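Local atomic coordinates of putative ManD family dehydratase (Pantoea ananatis, PDB entry 3T6C), a protein that dehydrates D-gluconate to 2-dehydro-3-deoxy-D-gluconate with low activity in vitro, using one magnesium ion per subunit, as a member of the mandelate racemase/muconate lactonizing enzyme family. Residues R209-P213 and G214-D218; E220-A223 and K224-P227. All blocks are in the same frame, centred on the assembly; numbering follows the deposited sequence.

In the fold
Contacts 1 and 2 follow each other along the chain within the enolase C-terminal domain-like region, their centres about 19 Å apart. Contact 1 lies at the surface, where the loop after helix 189-192 turns into strand 215-216; contact 2 occupies the opening turns of helix 219-237 and is partly buried, one side facing helix 253-262. Asp218, the last residue of 214-218, joins them as the N-cap of that helix. A lysine over an aromatic face and a phenol bonded to a carbonyl carry contact 1, whereas helical backbone bonds and an apolar tyrosine-isoleucine pair carry contact 2. Both regions also reach the second subunit through basic residues, Arg209 and Lys224.

Contact 1 (R209-P213 and G214-D218); sequences RTKAP and GIYFD. With EDO (1,2-ethanediol), chain G.
At the turn that leads from an exposed loop into the short strand 215-216, Lys211 lies over one face of the Tyr216 ring while the phenol hydroxyl hydrogen-bonds to the backbone carbonyl of Ala212. The ammonium group makes a cation-pi contact, with Lys211 NZ 3.7 Å from the Tyr216 ring centroid and 12° off the ring normal. CG of Lys211 sits between the backbone N and the carbonyl carbon (chi1 68°), and the chain then runs extended across the ring, antiparallel to the tyrosine side chain: CB starts 3.4 Å from Tyr216 OH, CD passes 3.6 Å from Tyr216 CZ, and CE makes a CH-pi contact. Tyr216 OH donates to Ala212 O at 2.7 Å; this oxygen lies at the ring's edge, in its plane. Gly214 takes backbone angles at which a side chain would press on the carbonyl oxygen of Pro213, which suits glycine. The strand pairs with strand 430-431, and Asp218 N donates to O2 of an ethanediol molecule, 3.0 Å away and probably from the crystallisation liquor. Tyrosine suits its place twice over: its ring offers the lysine a pi face, and its hydroxyl, tied to a backbone carbonyl, probably limits how far the ring can swing.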
loop_
_atom_site.group_PDB
_atom_site.type_symbol
_atom_site.label_atom_id
_atom_site.label_comp_id
_atom_site.label_asym_id
_atom_site.label_seq_id
_atom_site.Cartn_x
_atom_site.Cartn_y
_atom_site.Cartn_z
ATOM N N ARG A 209 -40.364 -2.811 26.129
ATOM C CA ARG A 209 -41.287 -2.894 27.258
ATOM C C ARG A 209 -40.829 -3.814 28.384
ATOM O O ARG A 209 -41.302 -3.678 29.509
ATOM C CB ARG A 209 -42.695 -3.246 26.786
ATOM C CG ARG A 209 -42.740 -4.454 25.925
ATOM C CD ARG A 209 -44.045 -4.457 25.171
ATOM N NE ARG A 209 -44.225 -5.731 24.492
ATOM C CZ ARG A 209 -45.209 -5.941 23.614
ATOM N NH1 ARG A 209 -46.027 -4.938 23.286
ATOM N NH2 ARG A 209 -45.320 -7.119 23.022
ATOM N N THR A 210 -39.915 -4.737 28.082
ATOM C CA THR A 210 -39.201 -5.444 29.141
ATOM C C THR A 210 -37.742 -5.444 28.729
ATOM O O THR A 210 -37.432 -5.333 27.546
ATOM C CB THR A 210 -39.637 -6.900 29.277
ATOM O OG1 THR A 210 -39.268 -7.584 28.075
ATOM C CG2 THR A 210 -41.107 -7.011 29.533
ATOM N N LYS A 211 -36.836 -5.548 29.688
ATOM C CA LYS A 211 -35.424 -5.572 29.320
ATOM C C LYS A 211 -34.596 -6.317 30.371
ATOM O O LYS A 211 -35.001 -6.458 31.554
ATOM C CB LYS A 211 -34.896 -4.161 29.128
ATOM C CG LYS A 211 -34.834 -3.381 30.451
ATOM C CD LYS A 211 -34.591 -1.914 30.146
ATOM C CE LYS A 211 -34.373 -1.167 31.442
ATOM N NZ LYS A 211 -33.782 0.169 31.182
ATOM N N ALA A 212 -33.447 -6.793 29.934
ATOM C CA ALA A 212 -32.569 -7.596 30.776
ATOM C C ALA A 212 -31.941 -6.745 31.886
ATOM O O ALA A 212 -31.758 -5.538 31.741
ATOM C CB ALA A 212 -31.453 -8.145 29.914
ATOM N N PRO A 213 -31.552 -7.377 32.981
ATOM C CA PRO A 213 -30.823 -6.635 34.024
ATOM C C PRO A 213 -29.500 -6.070 33.503
ATOM O O PRO A 213 -28.801 -6.694 32.702
ATOM C CB PRO A 213 -30.494 -7.736 35.036
ATOM C CG PRO A 213 -31.613 -8.739 34.844
ATOM C CD PRO A 213 -31.833 -8.767 33.362
ATOM N N GLY A 214 -29.113 -4.900 33.983
ATOM C CA GLY A 214 -27.840 -4.343 33.589
ATOM C C GLY A 214 -27.728 -2.889 33.975
ATOM O O GLY A 214 -28.713 -2.338 34.518
ATOM N N ILE A 215 -26.575 -2.271 33.687
ATOM C CA ILE A 215 -26.422 -0.852 33.947
ATOM C C ILE A 215 -26.584 -0.189 32.579
ATOM O O ILE A 215 -25.713 -0.295 31.709
ATOM C CB ILE A 215 -25.006 -0.516 34.507
ATOM C CG1 ILE A 215 -24.669 -1.432 35.703
ATOM C CG2 ILE A 215 -24.936 0.947 34.824
ATOM C CD1 ILE A 215 -25.710 -1.432 36.814
ATOM N N TYR A 216 -27.737 0.450 32.374
ATOM C CA TYR A 216 -28.095 1.031 31.080
ATOM C C TYR A 216 -27.450 2.381 30.848
ATOM O O TYR A 216 -27.282 3.224 31.780
ATOM C CB TYR A 216 -29.630 1.088 30.954
ATOM C CG TYR A 216 -30.182 -0.266 30.623
ATOM C CD1 TYR A 216 -30.204 -1.287 31.571
ATOM C CD2 TYR A 216 -30.612 -0.539 29.341
ATOM C CE1 TYR A 216 -30.684 -2.555 31.227
ATOM C CE2 TYR A 216 -31.067 -1.791 28.975
ATOM C CZ TYR A 216 -31.107 -2.783 29.925
ATOM O OH TYR A 216 -31.549 -4.024 29.561
ATOM N N PHE A 217 -27.050 2.586 29.592
ATOM C CA PHE A 217 -26.474 3.880 29.184
ATOM C C PHE A 217 -26.869 4.126 27.762
ATOM O O PHE A 217 -27.334 3.192 27.104
ATOM C CB PHE A 217 -24.960 3.884 29.353
ATOM C CG PHE A 217 -24.237 3.091 28.284
ATOM C CD1 PHE A 217 -24.294 1.696 28.274
ATOM C CD2 PHE A 217 -23.506 3.756 27.311
ATOM C CE1 PHE A 217 -23.620 0.946 27.266
ATOM C CE2 PHE A 217 -22.813 3.042 26.320
ATOM C CZ PHE A 217 -22.858 1.633 26.290
ATOM N N ASP A 218 -26.752 5.376 27.282
ATOM C CA ASP A 218 -27.162 5.706 25.931
ATOM C C ASP A 218 -25.923 6.253 25.224
ATOM O O ASP A 218 -25.553 7.422 25.449
ATOM C CB ASP A 218 -28.314 6.714 25.954
ATOM C CG ASP A 218 -28.855 7.010 24.551
ATOM O OD1 ASP A 218 -28.083 7.085 23.596
ATOM O OD2 ASP A 218 -30.063 7.056 24.348
HETATM C C1 EDO G . -27.034 7.280 31.482
HETATM O O1 EDO G . -27.787 8.059 32.418
HETATM C C2 EDO G . -27.200 7.900 30.088
HETATM O O2 EDO G . -26.093 7.508 29.241
#

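Contact 2 (E220-A223 and K224-P227); sequences EAYA and KSIP
The Tyr222 ring and the Ile226 side chain cross at a slant on one side of helix 219-237, one turn apart. Tyr222 CE1 is 3.5 Å from Ile226 CG1 and 3.7 Å from Ile226 CD1, an apolar contact made chiefly by CE1. The tyrosine CG stands opposite the backbone N (chi1 159°), which carries the ring outward from the helix, leaning toward its C-terminal end. Both side chains touch Met259 of helix 253-262, so the pair lies at the join of the two helices. Tyr222 OH is hydrogen-bonded to His245, and the tyrosine side chain comes within about 6 Å of that of His248, a proton donor/acceptor by similarity.

Ser225 turns to the backbone instead. With OG between its own N and carbonyl carbon (chi1 80°), the hydroxyl reaches back and donates to Tyr222 O at 2.8 Å, in the carbonyl plane on a lone pair. Ser225 N donates to the same oxygen from above that plane, so two donors of one residue grip it. Lys224 N bonds to Glu220 O, four residues back, at 3.1 Å and nearly straight at 166°; Ile226 N bonds three back, to Ala223 O at 3.3 Å, from above the carbonyl plane. The four-residue bonds of Ser225 N and Ile226 N are weak, so the helix tightens toward 3-10-like bonding before Pro227. Pro227, where the helix kinks, has no N-H to give; its CD rests 3.2 Å from Ala223 O.

Lys224 runs back along the helix, its CG 3.4 Å from Glu220 O. Its ammonium salt-bridges Glu242 of the second subunit, while Glu220 pairs with Lys205. The two opposite charges thus have separate partners, serine satisfies its buried hydroxyl within the helix, and the tyrosine-isoleucine pair supplies the apolar side.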
loop_
_atom_site.group_PDB
_atom_site.type_symbol
_atom_site.label_atom_id
_atom_site.label_comp_id
_atom_site.label_asym_id
_atom_site.label_seq_id
_atom_site.Cartn_x
_atom_site.Cartn_y
_atom_site.Cartn_z
ATOM N N GLU A 220 -25.519 7.369 22.191
ATOM C CA GLU A 220 -25.771 8.522 21.338
ATOM C C GLU A 220 -25.884 9.765 22.208
ATOM O O GLU A 220 -25.284 10.809 21.896
ATOM C CB GLU A 220 -27.043 8.318 20.518
ATOM C CG GLU A 220 -26.759 7.458 19.243
ATOM C CD GLU A 220 -26.916 6.001 19.471
ATOM O OE1 GLU A 220 -27.539 5.647 20.529
ATOM O OE2 GLU A 220 -26.464 5.195 18.562
ATOM N N ALA A 221 -26.640 9.662 23.306
ATOM C CA ALA A 221 -26.799 10.823 24.182
ATOM C C ALA A 221 -25.482 11.178 24.839
ATOM O O ALA A 221 -25.158 12.358 25.011
ATOM C CB ALA A 221 -27.901 10.523 25.229
ATOM N N TYR A 222 -24.729 10.169 25.222
ATOM C CA TYR A 222 -23.369 10.385 25.763
ATOM C C TYR A 222 -22.502 11.156 24.734
ATOM O O TYR A 222 -21.938 12.218 25.057
ATOM C CB TYR A 222 -22.752 9.040 26.166
ATOM C CG TYR A 222 -21.246 9.146 26.224
ATOM C CD1 TYR A 222 -20.602 9.870 27.239
ATOM C CD2 TYR A 222 -20.495 8.554 25.265
ATOM C CE1 TYR A 222 -19.176 10.004 27.216
ATOM C CE2 TYR A 222 -19.110 8.661 25.239
ATOM C CZ TYR A 222 -18.455 9.377 26.207
ATOM O OH TYR A 222 -17.073 9.466 26.113
ATOM N N ALA A 223 -22.394 10.654 23.496
ATOM C CA ALA A 223 -21.443 11.239 22.517
ATOM C C ALA A 223 -21.794 12.691 22.280
ATOM O O ALA A 223 -20.922 13.543 22.257
ATOM C CB ALA A 223 -21.495 10.488 21.211
ATOM N N LYS A 224 -23.086 12.982 22.140
ATOM C CA LYS A 224 -23.494 14.381 21.866
ATOM C C LYS A 224 -23.206 15.290 23.062
ATOM O O LYS A 224 -22.946 16.487 22.881
ATOM C CB LYS A 224 -24.970 14.430 21.435
ATOM C CG LYS A 224 -25.249 13.698 20.128
ATOM C CD LYS A 224 -26.758 13.674 19.837
ATOM C CE LYS A 224 -27.093 13.050 18.486
ATOM N NZ LYS A 224 -27.271 11.582 18.570
ATOM N N SER A 225 -23.209 14.761 24.271
ATOM C CA SER A 225 -23.041 15.595 25.442
ATOM C C SER A 225 -21.620 16.122 25.536
ATOM O O SER A 225 -21.373 17.165 26.179
ATOM C CB SER A 225 -23.407 14.825 26.728
ATOM O OG SER A 225 -22.362 13.951 27.184
ATOM N N ILE A 226 -20.684 15.388 24.938
ATOM C CA ILE A 226 -19.274 15.636 25.250
ATOM C C ILE A 226 -18.693 16.966 24.673
ATOM O O ILE A 226 -18.043 17.727 25.401
ATOM C CB ILE A 226 -18.410 14.380 24.958
ATOM C CG1 ILE A 226 -18.716 13.245 25.946
ATOM C CG2 ILE A 226 -16.884 14.678 25.138
ATOM C CD1 ILE A 226 -18.758 13.646 27.471
ATOM N N PRO A 227 -18.889 17.240 23.373
ATOM C CA PRO A 227 -18.366 18.529 22.894
ATOM C C PRO A 227 -19.013 19.710 23.648
ATOM O O PRO A 227 -18.317 20.704 23.874
ATOM C CB PRO A 227 -18.742 18.529 21.395
ATOM C CG PRO A 227 -18.717 17.028 21.050
ATOM C CD PRO A 227 -19.360 16.380 22.275
#